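Long-range contact in uncharacterized HTH-type transcriptional regulator YydK (PDB 3BWG), which probably binds DNA through an N-terminal winged helix-turn-helix domain of the GntR family and regulates transcription: residues 69-73 with 231-235. Residues are numbered along the deposited sequence; the frame is centred on the assembly and turned at random.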
ATOM      1  N   VAL B  69      18.656   5.080   3.787  1.00 35.59           N
ATOM      2  CA  VAL B  69      17.992   4.094   2.943  1.00 34.40           C
ATOM      3  C   VAL B  69      16.576   3.886   3.525  1.00 34.52           C
ATOM      4  O   VAL B  69      16.420   3.737   4.735  1.00 31.84           O
ATOM      5  CB  VAL B  69      18.822   2.753   2.863  1.00 35.79           C
ATOM      6  CG1 VAL B  69      18.100   1.671   2.047  1.00 34.33           C
ATOM      7  CG2 VAL B  69      20.221   2.997   2.232  1.00 37.00           C
ATOM      8  N   ARG B  70      15.580   3.878   2.645  1.00 34.44           N
ATOM      9  CA  ARG B  70      14.178   3.785   2.978  1.00 36.10           C
ATOM     10  C   ARG B  70      13.640   2.390   2.658  1.00 38.63           C
ATOM     11  O   ARG B  70      12.764   1.881   3.374  1.00 40.58           O
ATOM     12  CB  ARG B  70      13.390   4.873   2.189  1.00 36.08           C
ATOM     13  CG  ARG B  70      11.824   4.790   2.221  1.00 35.84           C
ATOM     14  CD  ARG B  70      11.225   4.802   3.614  1.00 33.56           C
ATOM     15  NE  ARG B  70       9.777   4.463   3.633  1.00 32.51           N
ATOM     16  CZ  ARG B  70       9.255   3.247   3.878  1.00 29.94           C
ATOM     17  NH1 ARG B  70      10.031   2.212   4.112  1.00 29.48           N
ATOM     18  NH2 ARG B  70       7.931   3.073   3.913  1.00 30.36           N
ATOM     19  N   LYS B  71      14.173   1.785   1.592  1.00 41.04           N
ATOM     20  CA  LYS B  71      13.689   0.530   1.064  1.00 42.62           C
ATOM     21  C   LYS B  71      13.529  -0.445   2.202  1.00 41.93           C
ATOM     22  O   LYS B  71      14.430  -0.629   3.041  1.00 41.96           O
ATOM     23  CB  LYS B  71      14.631  -0.027  -0.005  1.00 43.67           C
ATOM     24  CG  LYS B  71      15.689  -0.996   0.518  1.00 47.20           C
ATOM     25  CD  LYS B  71      17.009  -1.023  -0.287  1.00 47.62           C
ATOM     26  CE  LYS B  71      16.975  -1.974  -1.476  1.00 49.74           C
ATOM     27  NZ  LYS B  71      17.053  -3.358  -0.975  1.00 51.06           N
ATOM     28  N   HIS B  72      12.363  -1.059   2.227  1.00 41.49           N
ATOM     29  CA  HIS B  72      11.990  -2.013   3.258  1.00 41.27           C
ATOM     30  C   HIS B  72      13.037  -3.136   3.439  1.00 40.71           C
ATOM     31  O   HIS B  72      13.791  -3.500   2.490  1.00 40.18           O
ATOM     32  CB  HIS B  72      10.616  -2.586   2.900  1.00 42.06           C
ATOM     33  CG  HIS B  72      10.620  -3.422   1.650  1.00 41.50           C
ATOM     34  ND1 HIS B  72      10.991  -4.751   1.647  1.00 40.46           N
ATOM     35  CD2 HIS B  72      10.280  -3.118   0.371  1.00 40.02           C
ATOM     36  CE1 HIS B  72      10.898  -5.224   0.413  1.00 40.70           C
ATOM     37  NE2 HIS B  72      10.453  -4.255  -0.373  1.00 40.12           N
ATOM     38  N   LYS B  73      13.119  -3.664   4.663  1.00 40.25           N
ATOM     39  CA  LYS B  73      13.904  -4.882   4.923  1.00 39.20           C
ATOM     40  C   LYS B  73      13.162  -6.100   4.355  1.00 37.79           C
ATOM     41  O   LYS B  73      12.032  -5.953   3.864  1.00 39.68           O
ATOM     42  CB  LYS B  73      14.126  -5.025   6.409  1.00 40.75           C
ATOM     43  CG  LYS B  73      15.128  -3.993   6.935  1.00 41.72           C
ATOM     44  CD  LYS B  73      14.892  -3.632   8.397  1.00 41.41           C
ATOM     45  CE  LYS B  73      15.341  -4.745   9.309  1.00 41.82           C
ATOM     46  NZ  LYS B  73      15.497  -4.254  10.708  1.00 41.65           N
ATOM     47  N   VAL B 231       4.465  -6.762   0.138  1.00 32.30           N
ATOM     48  CA  VAL B 231       4.893  -5.632   0.894  1.00 31.45           C
ATOM     49  C   VAL B 231       4.276  -4.332   0.337  1.00 34.14           C
ATOM     50  O   VAL B 231       3.967  -4.194  -0.866  1.00 33.41           O
ATOM     51  CB  VAL B 231       6.458  -5.552   1.028  1.00 30.90           C
ATOM     52  CG1 VAL B 231       7.201  -5.475  -0.371  1.00 32.85           C
ATOM     53  CG2 VAL B 231       6.841  -4.394   1.914  1.00 29.13           C
ATOM     54  N   VAL B 232       4.078  -3.387   1.257  1.00 35.51           N
ATOM     55  CA  VAL B 232       3.697  -2.047   0.924  1.00 36.42           C
ATOM     56  C   VAL B 232       4.382  -1.080   1.875  1.00 36.41           C
ATOM     57  O   VAL B 232       4.493  -1.331   3.105  1.00 33.68           O
ATOM     58  CB  VAL B 232       2.155  -1.882   0.818  1.00 36.98           C
ATOM     59  CG1 VAL B 232       1.488  -2.575   1.895  1.00 37.22           C
ATOM     60  CG2 VAL B 232       1.738  -0.386   0.658  1.00 37.55           C
ATOM     61  N   GLN B 233       4.911  -0.019   1.260  1.00 37.01           N
ATOM     62  CA  GLN B 233       5.606   1.037   1.958  1.00 39.96           C
ATOM     63  C   GLN B 233       4.620   2.184   2.026  1.00 41.48           C
ATOM     64  O   GLN B 233       4.036   2.564   1.005  1.00 42.10           O
ATOM     65  CB  GLN B 233       6.878   1.465   1.228  1.00 40.17           C
ATOM     66  CG  GLN B 233       7.948   0.397   1.122  1.00 40.52           C
ATOM     67  CD  GLN B 233       9.309   0.888   0.543  1.00 41.66           C
ATOM     68  OE1 GLN B 233      10.277   0.132   0.552  1.00 42.54           O
ATOM     69  NE2 GLN B 233       9.382   2.146   0.068  1.00 41.42           N
ATOM     70  N   ALA B 234       4.411   2.708   3.226  1.00 41.88           N
ATOM     71  CA  ALA B 234       3.516   3.837   3.428  1.00 43.75           C
ATOM     72  C   ALA B 234       4.305   5.009   3.973  1.00 45.49           C
ATOM     73  O   ALA B 234       5.125   4.852   4.881  1.00 44.39           O
ATOM     74  CB  ALA B 234       2.379   3.453   4.397  1.00 43.18           C
ATOM     75  N   ASN B 235       4.068   6.192   3.419  1.00 49.45           N
ATOM     76  CA  ASN B 235       4.769   7.388   3.887  1.00 54.06           C
ATOM     77  C   ASN B 235       3.797   8.434   4.432  1.00 56.39           C
ATOM     78  O   ASN B 235       3.126   8.169   5.455  1.00 58.27           O
ATOM     79  CB  ASN B 235       5.742   7.930   2.806  1.00 55.20           C
ATOM     80  CG  ASN B 235       6.840   6.876   2.429  1.00 56.49           C
ATOM     81  OD1 ASN B 235       8.015   7.013   2.803  1.00 56.41           O
ATOM     82  ND2 ASN B 235       6.435   5.817   1.709  1.00 56.49           N
TER
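The guanidinium of R70 lies over the side-chain amide of Q233, the two planes only 18° apart and the two side chains running in opposite senses, with Q233 NE2 4.0 Å from R70 CZ. A chi1 of 170°, followed by a bend at chi2, carries the guanidinium across to the 231-235 segment, where its edge meets A234 and N235. R70 NE gives N235 OD1 a nearly straight bond of 3.2 Å, in the plane of the guanidinium, while NH2 makes a weak, bent one of 3.5 Å to A234 O. The strongest polar partner of R70 is D177 of the second subunit, in a salt bridge with NH1.

Both ends of the Q233 amide are used. OE1 accepts the backbone N of H72 at 2.9 Å, and NE2 donates to the carbonyl oxygen of G57, so one side chain ties strand 230-234 to two points near the wing strands 59-62 and 66-69. The H72 ring stands almost at right angles to this amide, and V231 CG1 sits over one face of the H72 ring, 3.9 Å from its centroid in a CH-pi contact. A bond of 2.7 Å from H72 ND1 to K73 O, in the plane of the ring, fixes its rotation.

A methionine in place of R70 would probably leave D177 of the second subunit without its cationic mate and N235 OD1 without its donor. Here the linker leaving the winged helix-turn-helix domain meets a C-terminal strand that pairs antiparallel with the second subunit. One arginine can thus stack by its face while its edge serves several acceptors, consistent with the probable DNA-binding domain being positioned partly by the dimer interface.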